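PDB 2QZU: putative sulfatase yidJ from Bacteroides fragilis, which probably hydrolyses sulfate esters as a metal-dependent arylsulfatase of the alkaline phosphatase-like superfamily. Local coordinates for residues C115-L120 with H164-W169; M127-K132 with W169-T174; H134-Y139 with E156-E161. One frame throughout, in Å; residues are numbered along the deposited sequence.

Interaction 1: residues C115-L120 with H164-W169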
loop_
_atom_site.group_PDB
_atom_site.type_symbol
_atom_site.label_atom_id
_atom_site.label_comp_id
_atom_site.label_asym_id
_atom_site.label_seq_id
_atom_site.Cartn_x
_atom_site.Cartn_y
_atom_site.Cartn_z
ATOM N N CYS A 115 -32.841 15.677 -4.659
ATOM C CA CYS A 115 -32.132 14.787 -5.575
ATOM C C CYS A 115 -33.079 13.910 -6.387
ATOM O O CYS A 115 -34.237 13.734 -6.014
ATOM C CB CYS A 115 -31.152 13.925 -4.782
ATOM S SG CYS A 115 -29.935 14.926 -3.884
ATOM N N TRP A 116 -32.590 13.346 -7.491
ATOM C CA TRP A 116 -33.454 12.509 -8.321
ATOM C C TRP A 116 -33.995 11.307 -7.564
ATOM O O TRP A 116 -35.078 10.810 -7.879
ATOM C CB TRP A 116 -32.744 12.038 -9.601
ATOM C CG TRP A 116 -31.466 11.273 -9.396
ATOM C CD1 TRP A 116 -30.201 11.789 -9.348
ATOM C CD2 TRP A 116 -31.328 9.856 -9.237
ATOM N NE1 TRP A 116 -29.285 10.781 -9.177
ATOM C CE2 TRP A 116 -29.947 9.583 -9.105
ATOM C CE3 TRP A 116 -32.236 8.788 -9.195
ATOM C CZ2 TRP A 116 -29.450 8.284 -8.934
ATOM C CZ3 TRP A 116 -31.739 7.490 -9.024
ATOM C CH2 TRP A 116 -30.358 7.255 -8.895
ATOM N N SER A 117 -33.246 10.842 -6.568
ATOM C CA SER A 117 -33.686 9.702 -5.780
ATOM C C SER A 117 -34.891 10.096 -4.924
ATOM O O SER A 117 -35.773 9.274 -4.675
ATOM C CB SER A 117 -32.540 9.178 -4.907
ATOM O OG SER A 117 -31.981 10.205 -4.106
ATOM N N ASP A 118 -34.932 11.356 -4.490
ATOM C CA ASP A 118 -36.055 11.855 -3.686
ATOM C C ASP A 118 -37.300 11.879 -4.563
ATOM O O ASP A 118 -38.406 11.581 -4.109
ATOM C CB ASP A 118 -35.791 13.283 -3.186
ATOM C CG ASP A 118 -34.696 13.351 -2.134
ATOM O OD1 ASP A 118 -34.835 12.689 -1.082
ATOM O OD2 ASP A 118 -33.703 14.080 -2.356
ATOM N N VAL A 119 -37.108 12.258 -5.821
ATOM C CA VAL A 119 -38.200 12.325 -6.783
ATOM C C VAL A 119 -38.781 10.928 -7.031
ATOM O O VAL A 119 -39.993 10.727 -6.932
ATOM C CB VAL A 119 -37.720 12.935 -8.120
ATOM C CG1 VAL A 119 -38.813 12.820 -9.176
ATOM C CG2 VAL A 119 -37.337 14.399 -7.913
ATOM N N LEU A 120 -37.921 9.964 -7.344
ATOM C CA LEU A 120 -38.393 8.606 -7.600
ATOM C C LEU A 120 -39.062 7.994 -6.375
ATOM O O LEU A 120 -40.035 7.249 -6.504
ATOM C CB LEU A 120 -37.242 7.720 -8.083
ATOM C CG LEU A 120 -36.712 8.073 -9.474
ATOM C CD1 LEU A 120 -35.569 7.136 -9.837
ATOM C CD2 LEU A 120 -37.835 7.961 -10.501
ATOM N N HIS A 164 -31.609 10.591 1.108
ATOM C CA HIS A 164 -32.424 11.048 -0.006
ATOM C C HIS A 164 -33.337 10.008 -0.662
ATOM O O HIS A 164 -33.383 9.887 -1.887
ATOM C CB HIS A 164 -31.503 11.694 -1.046
ATOM C CG HIS A 164 -30.844 12.941 -0.548
ATOM N ND1 HIS A 164 -31.428 14.184 -0.654
ATOM C CD2 HIS A 164 -29.700 13.123 0.156
ATOM C CE1 HIS A 164 -30.677 15.077 -0.036
ATOM N NE2 HIS A 164 -29.621 14.458 0.464
ATOM N N GLY A 165 -34.064 9.259 0.160
ATOM C CA GLY A 165 -34.994 8.283 -0.379
ATOM C C GLY A 165 -34.525 6.853 -0.554
ATOM O O GLY A 165 -35.344 5.967 -0.788
ATOM N N PHE A 166 -33.223 6.615 -0.449
ATOM C CA PHE A 166 -32.700 5.261 -0.605
ATOM C C PHE A 166 -32.988 4.457 0.659
ATOM O O PHE A 166 -32.185 4.447 1.592
ATOM C CB PHE A 166 -31.193 5.308 -0.884
ATOM C CG PHE A 166 -30.844 5.770 -2.278
ATOM C CD1 PHE A 166 -31.165 4.986 -3.385
ATOM C CD2 PHE A 166 -30.188 6.981 -2.485
ATOM C CE1 PHE A 166 -30.832 5.400 -4.680
ATOM C CE2 PHE A 166 -29.851 7.404 -3.772
ATOM C CZ PHE A 166 -30.176 6.610 -4.873
ATOM N N ASP A 167 -34.136 3.782 0.672
ATOM C CA ASP A 167 -34.565 2.987 1.818
ATOM C C ASP A 167 -33.717 1.746 2.079
ATOM O O ASP A 167 -33.402 1.444 3.231
ATOM C CB ASP A 167 -36.041 2.605 1.669
ATOM C CG ASP A 167 -36.960 3.815 1.724
ATOM O OD1 ASP A 167 -36.756 4.673 2.607
ATOM O OD2 ASP A 167 -37.887 3.908 0.893
ATOM N N HIS A 168 -33.364 1.017 1.026
ATOM C CA HIS A 168 -32.510 -0.159 1.178
ATOM C C HIS A 168 -31.096 0.401 1.085
ATOM O O HIS A 168 -30.719 0.982 0.065
ATOM C CB HIS A 168 -32.752 -1.164 0.054
ATOM C CG HIS A 168 -31.918 -2.398 0.164
ATOM N ND1 HIS A 168 -32.063 -3.308 1.190
ATOM C CD2 HIS A 168 -30.914 -2.870 -0.615
ATOM C CE1 HIS A 168 -31.189 -4.285 1.036
ATOM N NE2 HIS A 168 -30.480 -4.043 -0.051
ATOM N N TRP A 169 -30.315 0.214 2.145
ATOM C CA TRP A 169 -28.978 0.785 2.215
ATOM C C TRP A 169 -27.890 -0.181 2.680
ATOM O O TRP A 169 -27.962 -0.727 3.775
ATOM C CB TRP A 169 -29.049 1.992 3.162
ATOM C CG TRP A 169 -27.857 2.907 3.206
ATOM C CD1 TRP A 169 -26.840 2.895 4.121
ATOM C CD2 TRP A 169 -27.607 4.023 2.345
ATOM N NE1 TRP A 169 -25.978 3.945 3.887
ATOM C CE2 TRP A 169 -26.425 4.651 2.799
ATOM C CE3 TRP A 169 -28.269 4.559 1.231
ATOM C CZ2 TRP A 169 -25.890 5.786 2.181
ATOM C CZ3 TRP A 169 -27.738 5.688 0.615
ATOM C CH2 TRP A 169 -26.560 6.289 1.093
#
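His164 meets the start of helix 116-122 with both its ring and its backbone. It has the largest buried area of the contact. ND1 donates to Asp118 OD2 at 2.8 Å, with an angle of 156° at the hydrogen. The oxygen lies almost in the ring plane and offers its syn lone pair, while the carboxylate is turned 62° from the ring. The anti lone pair of the same oxygen takes the backbone N of Cys115, the N-cap residue, at 2.9 Å from Asp118 OD2. Two N-H groups therefore grip one oxygen, which fixes the carboxylate and ties the imidazole to the first turn of the helix. Cys115 SG sits off-centre over one face of the His164 ring, 3.9 Å from its centroid.

Ser117 holds the backbone of the same histidine. Its OG lies between the backbone N and the carbonyl carbon and donates to His164 O at 2.6 Å. Ser117 CB also packs against Phe166, 3.4 Å from CE2. The Phe166 ring turns its edge to the face of Trp116 in an offset edge-to-face pair, with planes at 88°. Between His164 and Phe166, Gly165 passes close to the helix, its CA 5.0 Å from Asp118 CA.

The contact joins helix 116-122 to the loop leading into strand 168-172. Trp116 also packs on helices 76-85 and 361-368. Both Trp116 and Phe166 reach Val225 on strand 222-228 of the large sheet.

Interaction 2: residues M127-K132 with W169-T174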
loop_
_atom_site.group_PDB
_atom_site.type_symbol
_atom_site.label_atom_id
_atom_site.label_comp_id
_atom_site.label_asym_id
_atom_site.label_seq_id
_atom_site.Cartn_x
_atom_site.Cartn_y
_atom_site.Cartn_z
HETATM N N MSE A 127 -36.630 1.937 -3.506
HETATM C CA MSE A 127 -35.264 2.457 -3.669
HETATM C C MSE A 127 -34.145 1.694 -2.954
HETATM O O MSE A 127 -34.295 1.285 -1.805
HETATM C CB MSE A 127 -35.219 3.912 -3.192
HETATM C CG MSE A 127 -36.311 4.807 -3.756
HETATM SE SE MSE A 127 -36.146 5.100 -5.649
HETATM C CE MSE A 127 -34.479 6.089 -5.673
ATOM N N GLY A 128 -33.009 1.549 -3.632
ATOM C CA GLY A 128 -31.870 0.861 -3.040
ATOM C C GLY A 128 -30.527 1.430 -3.482
ATOM O O GLY A 128 -30.368 1.844 -4.629
ATOM N N TYR A 129 -29.561 1.455 -2.570
ATOM C CA TYR A 129 -28.227 1.960 -2.875
ATOM C C TYR A 129 -27.197 1.022 -2.252
ATOM O O TYR A 129 -27.227 0.765 -1.051
ATOM C CB TYR A 129 -28.036 3.374 -2.309
ATOM C CG TYR A 129 -26.808 4.089 -2.853
ATOM C CD1 TYR A 129 -26.930 5.081 -3.829
ATOM C CD2 TYR A 129 -25.526 3.751 -2.420
ATOM C CE1 TYR A 129 -25.810 5.717 -4.362
ATOM C CE2 TYR A 129 -24.390 4.384 -2.951
ATOM C CZ TYR A 129 -24.546 5.363 -3.922
ATOM O OH TYR A 129 -23.446 5.986 -4.467
ATOM N N ILE A 130 -26.291 0.507 -3.075
ATOM C CA ILE A 130 -25.258 -0.403 -2.597
ATOM C C ILE A 130 -23.893 0.116 -3.040
ATOM O O ILE A 130 -23.689 0.387 -4.221
ATOM C CB ILE A 130 -25.456 -1.824 -3.192
ATOM C CG1 ILE A 130 -26.843 -2.361 -2.832
ATOM C CG2 ILE A 130 -24.371 -2.763 -2.682
ATOM C CD1 ILE A 130 -27.203 -3.639 -3.566
ATOM N N GLY A 131 -22.965 0.271 -2.100
ATOM C CA GLY A 131 -21.639 0.728 -2.482
ATOM C C GLY A 131 -21.174 2.049 -1.914
ATOM O O GLY A 131 -21.636 2.491 -0.860
ATOM N N LYS A 132 -20.253 2.679 -2.635
ATOM C CA LYS A 132 -19.652 3.951 -2.245
ATOM C C LYS A 132 -20.580 5.142 -2.467
ATOM O O LYS A 132 -21.119 5.327 -3.558
ATOM C CB LYS A 132 -18.353 4.144 -3.034
ATOM C CG LYS A 132 -17.622 5.440 -2.760
ATOM C CD LYS A 132 -16.361 5.519 -3.606
ATOM C CE LYS A 132 -15.688 6.871 -3.449
ATOM N NZ LYS A 132 -14.500 6.993 -4.338
ATOM N N TRP A 169 -30.315 0.214 2.145
ATOM C CA TRP A 169 -28.978 0.785 2.215
ATOM C C TRP A 169 -27.890 -0.181 2.680
ATOM O O TRP A 169 -27.962 -0.727 3.775
ATOM C CB TRP A 169 -29.049 1.992 3.162
ATOM C CG TRP A 169 -27.857 2.907 3.206
ATOM C CD1 TRP A 169 -26.840 2.895 4.121
ATOM C CD2 TRP A 169 -27.607 4.023 2.345
ATOM N NE1 TRP A 169 -25.978 3.945 3.887
ATOM C CE2 TRP A 169 -26.425 4.651 2.799
ATOM C CE3 TRP A 169 -28.269 4.559 1.231
ATOM C CZ2 TRP A 169 -25.890 5.786 2.181
ATOM C CZ3 TRP A 169 -27.738 5.688 0.615
ATOM C CH2 TRP A 169 -26.560 6.289 1.093
ATOM N N ILE A 170 -26.897 -0.390 1.821
ATOM C CA ILE A 170 -25.743 -1.234 2.127
ATOM C C ILE A 170 -24.613 -0.432 1.504
ATOM O O ILE A 170 -24.193 -0.695 0.376
ATOM C CB ILE A 170 -25.836 -2.610 1.449
ATOM C CG1 ILE A 170 -27.104 -3.329 1.917
ATOM C CG2 ILE A 170 -24.604 -3.439 1.793
ATOM C CD1 ILE A 170 -27.394 -4.616 1.177
ATOM N N ALA A 171 -24.122 0.548 2.251
ATOM C CA ALA A 171 -23.110 1.436 1.720
ATOM C C ALA A 171 -22.121 1.974 2.738
ATOM O O ALA A 171 -22.187 1.661 3.929
ATOM C CB ALA A 171 -23.805 2.599 1.031
ATOM N N TYR A 172 -21.200 2.791 2.237
ATOM C CA TYR A 172 -20.178 3.422 3.059
ATOM C C TYR A 172 -19.799 4.775 2.446
ATOM O O TYR A 172 -20.285 5.129 1.367
ATOM C CB TYR A 172 -18.945 2.517 3.153
ATOM C CG TYR A 172 -18.329 2.164 1.817
ATOM C CD1 TYR A 172 -18.855 1.139 1.025
ATOM C CD2 TYR A 172 -17.223 2.867 1.334
ATOM C CE1 TYR A 172 -18.289 0.825 -0.216
ATOM C CE2 TYR A 172 -16.653 2.561 0.103
ATOM C CZ TYR A 172 -17.190 1.539 -0.666
ATOM O OH TYR A 172 -16.618 1.229 -1.879
ATOM N N GLY A 173 -18.959 5.538 3.146
ATOM C CA GLY A 173 -18.524 6.834 2.641
ATOM C C GLY A 173 -17.484 6.576 1.568
ATOM O O GLY A 173 -17.753 6.723 0.378
ATOM N N THR A 174 -16.279 6.217 2.000
ATOM C CA THR A 174 -15.209 5.846 1.083
ATOM C C THR A 174 -14.272 4.939 1.871
ATOM O O THR A 174 -14.131 5.085 3.085
ATOM C CB THR A 174 -14.469 7.070 0.471
ATOM O OG1 THR A 174 -13.698 6.629 -0.659
ATOM C CG2 THR A 174 -13.559 7.740 1.484
HETATM O O HOH W 1 -12.637 5.146 -3.598
#
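Tyr129 and Trp169 lie side by side on one face of a parallel strand pair and point the same way. Both have CG anti to the backbone N, which sends the two rings off the sheet in the same direction. The planes are 30° apart but slid past each other, and the rings barely overlap. The real touch is Tyr129 CB on Trp169 CE3, at 3.7 Å. Tyr129 CD2 reaches Ala171 CB on the same face at 4.0 Å. Tyr129 OH bonds back to Lys132 O at 2.6 Å, which pins the far end of the ring to its own chain.

The opposite face carries Ile130, Ile170, Lys132 and Tyr172. Ile130 CG2 meets Ile170 CB only loosely. The Tyr172 side chain takes the position between backbone N and carbonyl carbon (chi1 58°). Its ring folds back over Gly131 and Lys132, and Lys132 CA makes a CH-pi contact 4.0 Å from the ring centroid. Lys132 is fully extended and runs beside Thr174, with CE 3.4 Å from Thr174 OG1. A water accepts from Lys132 NZ and gives a weak bond to Thr174 OG1. The main partner of NZ is Asp36, in a salt bridge, and Tyr172 OH is hydrogen-bonded to Asn229 ND2.

Backbone bonds set the register. Ile170 N donates to Tyr129 O at 3.1 Å, and Gly131 N to Ile170 O at 2.9 Å. Gly131 has a positive phi, where the chain turns a corner.

Strand 168-172 is outermost in the large mixed sheet. Strand 126-130 separates it from strand 222-228, and helix 200-213 covers the isoleucine face.

Interaction 3: residues H134-Y139 with E156-E161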
loop_
_atom_site.group_PDB
_atom_site.type_symbol
_atom_site.label_atom_id
_atom_site.label_comp_id
_atom_site.label_asym_id
_atom_site.label_seq_id
_atom_site.Cartn_x
_atom_site.Cartn_y
_atom_site.Cartn_z
ATOM N N HIS A 134 -19.786 8.508 -0.628
ATOM C CA HIS A 134 -18.830 9.612 -0.548
ATOM C C HIS A 134 -19.430 11.013 -0.692
ATOM O O HIS A 134 -18.905 11.840 -1.433
ATOM C CB HIS A 134 -17.722 9.433 -1.597
ATOM C CG HIS A 134 -16.447 10.140 -1.249
ATOM N ND1 HIS A 134 -15.414 10.302 -2.152
ATOM C CD2 HIS A 134 -16.028 10.715 -0.098
ATOM C CE1 HIS A 134 -14.420 10.945 -1.569
ATOM N NE2 HIS A 134 -14.765 11.208 -0.320
ATOM N N LEU A 135 -20.526 11.277 0.016
ATOM C CA LEU A 135 -21.152 12.592 -0.050
ATOM C C LEU A 135 -21.443 13.185 1.332
ATOM O O LEU A 135 -22.187 14.161 1.452
ATOM C CB LEU A 135 -22.437 12.523 -0.887
ATOM C CG LEU A 135 -22.201 12.503 -2.403
ATOM C CD1 LEU A 135 -23.490 12.126 -3.120
ATOM C CD2 LEU A 135 -21.698 13.876 -2.862
ATOM N N ASP A 136 -20.847 12.600 2.368
ATOM C CA ASP A 136 -21.027 13.088 3.739
ATOM C C ASP A 136 -19.696 13.551 4.343
ATOM O O ASP A 136 -18.671 12.885 4.193
ATOM C CB ASP A 136 -21.625 11.993 4.630
ATOM C CG ASP A 136 -23.000 11.550 4.169
ATOM O OD1 ASP A 136 -23.884 12.414 3.991
ATOM O OD2 ASP A 136 -23.198 10.333 3.989
ATOM N N ALA A 137 -19.721 14.692 5.027
ATOM C CA ALA A 137 -18.523 15.236 5.670
ATOM C C ALA A 137 -18.255 14.514 6.994
ATOM O O ALA A 137 -19.134 14.419 7.849
ATOM C CB ALA A 137 -18.701 16.735 5.922
ATOM N N PRO A 138 -17.036 13.988 7.182
ATOM C CA PRO A 138 -16.749 13.294 8.441
ATOM C C PRO A 138 -16.718 14.273 9.618
ATOM O O PRO A 138 -16.417 15.453 9.441
ATOM C CB PRO A 138 -15.373 12.668 8.191
ATOM C CG PRO A 138 -15.296 12.549 6.683
ATOM C CD PRO A 138 -15.916 13.850 6.233
ATOM N N TYR A 139 -17.041 13.786 10.812
ATOM C CA TYR A 139 -17.011 14.624 12.009
ATOM C C TYR A 139 -16.505 13.790 13.192
ATOM O O TYR A 139 -16.642 12.569 13.199
ATOM C CB TYR A 139 -18.405 15.210 12.288
ATOM C CG TYR A 139 -19.427 14.223 12.798
ATOM C CD1 TYR A 139 -19.457 13.860 14.144
ATOM C CD2 TYR A 139 -20.369 13.657 11.938
ATOM C CE1 TYR A 139 -20.396 12.964 14.625
ATOM C CE2 TYR A 139 -21.318 12.751 12.413
ATOM C CZ TYR A 139 -21.322 12.413 13.758
ATOM O OH TYR A 139 -22.244 11.518 14.243
ATOM N N GLU A 156 -17.352 8.490 6.506
ATOM C CA GLU A 156 -18.403 8.887 7.431
ATOM C C GLU A 156 -19.698 8.126 7.140
ATOM O O GLU A 156 -19.928 7.667 6.023
ATOM C CB GLU A 156 -18.633 10.400 7.331
ATOM C CG GLU A 156 -19.694 10.948 8.281
ATOM C CD GLU A 156 -19.429 10.581 9.736
ATOM O OE1 GLU A 156 -18.432 11.068 10.312
ATOM O OE2 GLU A 156 -20.220 9.797 10.303
ATOM N N TRP A 157 -20.528 7.984 8.164
ATOM C CA TRP A 157 -21.807 7.292 8.066
ATOM C C TRP A 157 -22.851 8.216 7.450
ATOM O O TRP A 157 -22.768 9.437 7.593
ATOM C CB TRP A 157 -22.254 6.883 9.479
ATOM C CG TRP A 157 -23.587 6.179 9.582
ATOM C CD1 TRP A 157 -23.958 5.018 8.960
ATOM C CD2 TRP A 157 -24.691 6.549 10.422
ATOM N NE1 TRP A 157 -25.217 4.642 9.362
ATOM C CE2 TRP A 157 -25.690 5.563 10.261
ATOM C CE3 TRP A 157 -24.930 7.617 11.299
ATOM C CZ2 TRP A 157 -26.912 5.614 10.942
ATOM C CZ3 TRP A 157 -26.146 7.669 11.976
ATOM C CH2 TRP A 157 -27.121 6.671 11.793
ATOM N N CYS A 158 -23.830 7.638 6.759
ATOM C CA CYS A 158 -24.905 8.431 6.178
ATOM C C CYS A 158 -26.163 8.060 6.949
ATOM O O CYS A 158 -26.724 6.985 6.749
ATOM C CB CYS A 158 -25.112 8.107 4.694
ATOM S SG CYS A 158 -26.383 9.145 3.904
ATOM N N PRO A 159 -26.604 8.933 7.866
ATOM C CA PRO A 159 -27.809 8.643 8.646
ATOM C C PRO A 159 -29.024 8.592 7.717
ATOM O O PRO A 159 -29.006 9.176 6.634
ATOM C CB PRO A 159 -27.865 9.807 9.639
ATOM C CG PRO A 159 -27.245 10.933 8.870
ATOM C CD PRO A 159 -26.066 10.267 8.191
ATOM N N PRO A 160 -30.092 7.895 8.128
ATOM C CA PRO A 160 -31.295 7.789 7.296
ATOM C C PRO A 160 -31.826 9.091 6.693
ATOM O O PRO A 160 -32.219 9.121 5.523
ATOM C CB PRO A 160 -32.302 7.132 8.240
ATOM C CG PRO A 160 -31.430 6.228 9.059
ATOM C CD PRO A 160 -30.256 7.136 9.383
ATOM N N GLU A 161 -31.834 10.166 7.477
ATOM C CA GLU A 161 -32.351 11.438 6.987
ATOM C C GLU A 161 -31.480 12.096 5.916
ATOM O O GLU A 161 -31.876 13.104 5.324
ATOM C CB GLU A 161 -32.579 12.418 8.150
ATOM C CG GLU A 161 -31.310 12.951 8.798
ATOM C CD GLU A 161 -30.776 12.051 9.896
ATOM O OE1 GLU A 161 -31.163 10.861 9.951
ATOM O OE2 GLU A 161 -29.957 12.537 10.703
HETATM O O HOH W 2 -21.464 8.305 3.902
#
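Glu156 turns its carboxylate onto Pro138 and Tyr139. Its CG is anti to the backbone N (chi1 -179°), and the chain then bends at chi2, bringing the acid group round to the other loop. Tyr139 N donates to Glu156 OE1 at 3.1 Å from the anti side, 29° out of the carboxylate plane. The Tyr139 and Glu156 side chains cross at about a right angle. Even so, the phenol ring and the carboxylate are nearly parallel, 8° apart, and Tyr139 CD2 is 3.6 Å from Glu156 OE1. Pro138 and Glu156 run alongside each other, pointing opposite ways, with Pro138 CG 4.0 Å from Glu156 CB.

The other oxygen, OE2, receives Trp157 N at 2.8 Å from above the carboxylate plane. Arg190 forms a salt bridge with OE2 and a cation-pi contact with Tyr139. The arginine thus joins both sides of the pair and probably helps keep Glu156 ionised.

Asp136 points toward the opposite loop and packs on Cys158. A water bridges the segments, donating to Asp136 OD2 at 2.7 Å and to Glu156 O. Asp136 OD1 is held in a salt bridge by Arg162.

Segments 134-139 and 156-161 are two arms of the long connection between strands 126-130 and 168-172. At the start of 134-139, His134 ND1 is hydrogen-bonded to Ser76 OG. Ser76 is an unmodified serine here at the predicted formylglycine position, so the loops adjoin the probable sulfatase active site.

In the fold
Interactions 1, 2 and 3 lie on the same side of the chain's centre, all in the sulfatase domain. The centres of interactions 1 and 2 are about 12 Å apart. Interaction 3 has its centre about 11 Å from that of interaction 2 and about 15 Å from that of interaction 1. Helix 116-122 precedes strand 126-130, and the segments of interactions 1 and 2 alternate along the chain. Both use strand 168-172 and share Trp169. Interaction 3 is nested within the loop each of them closes. Trp169 packs on Cys158, and Gly173 on His134, joining it to the strand pair. Together they link the sheet's outer edge to loops beside the probable active site.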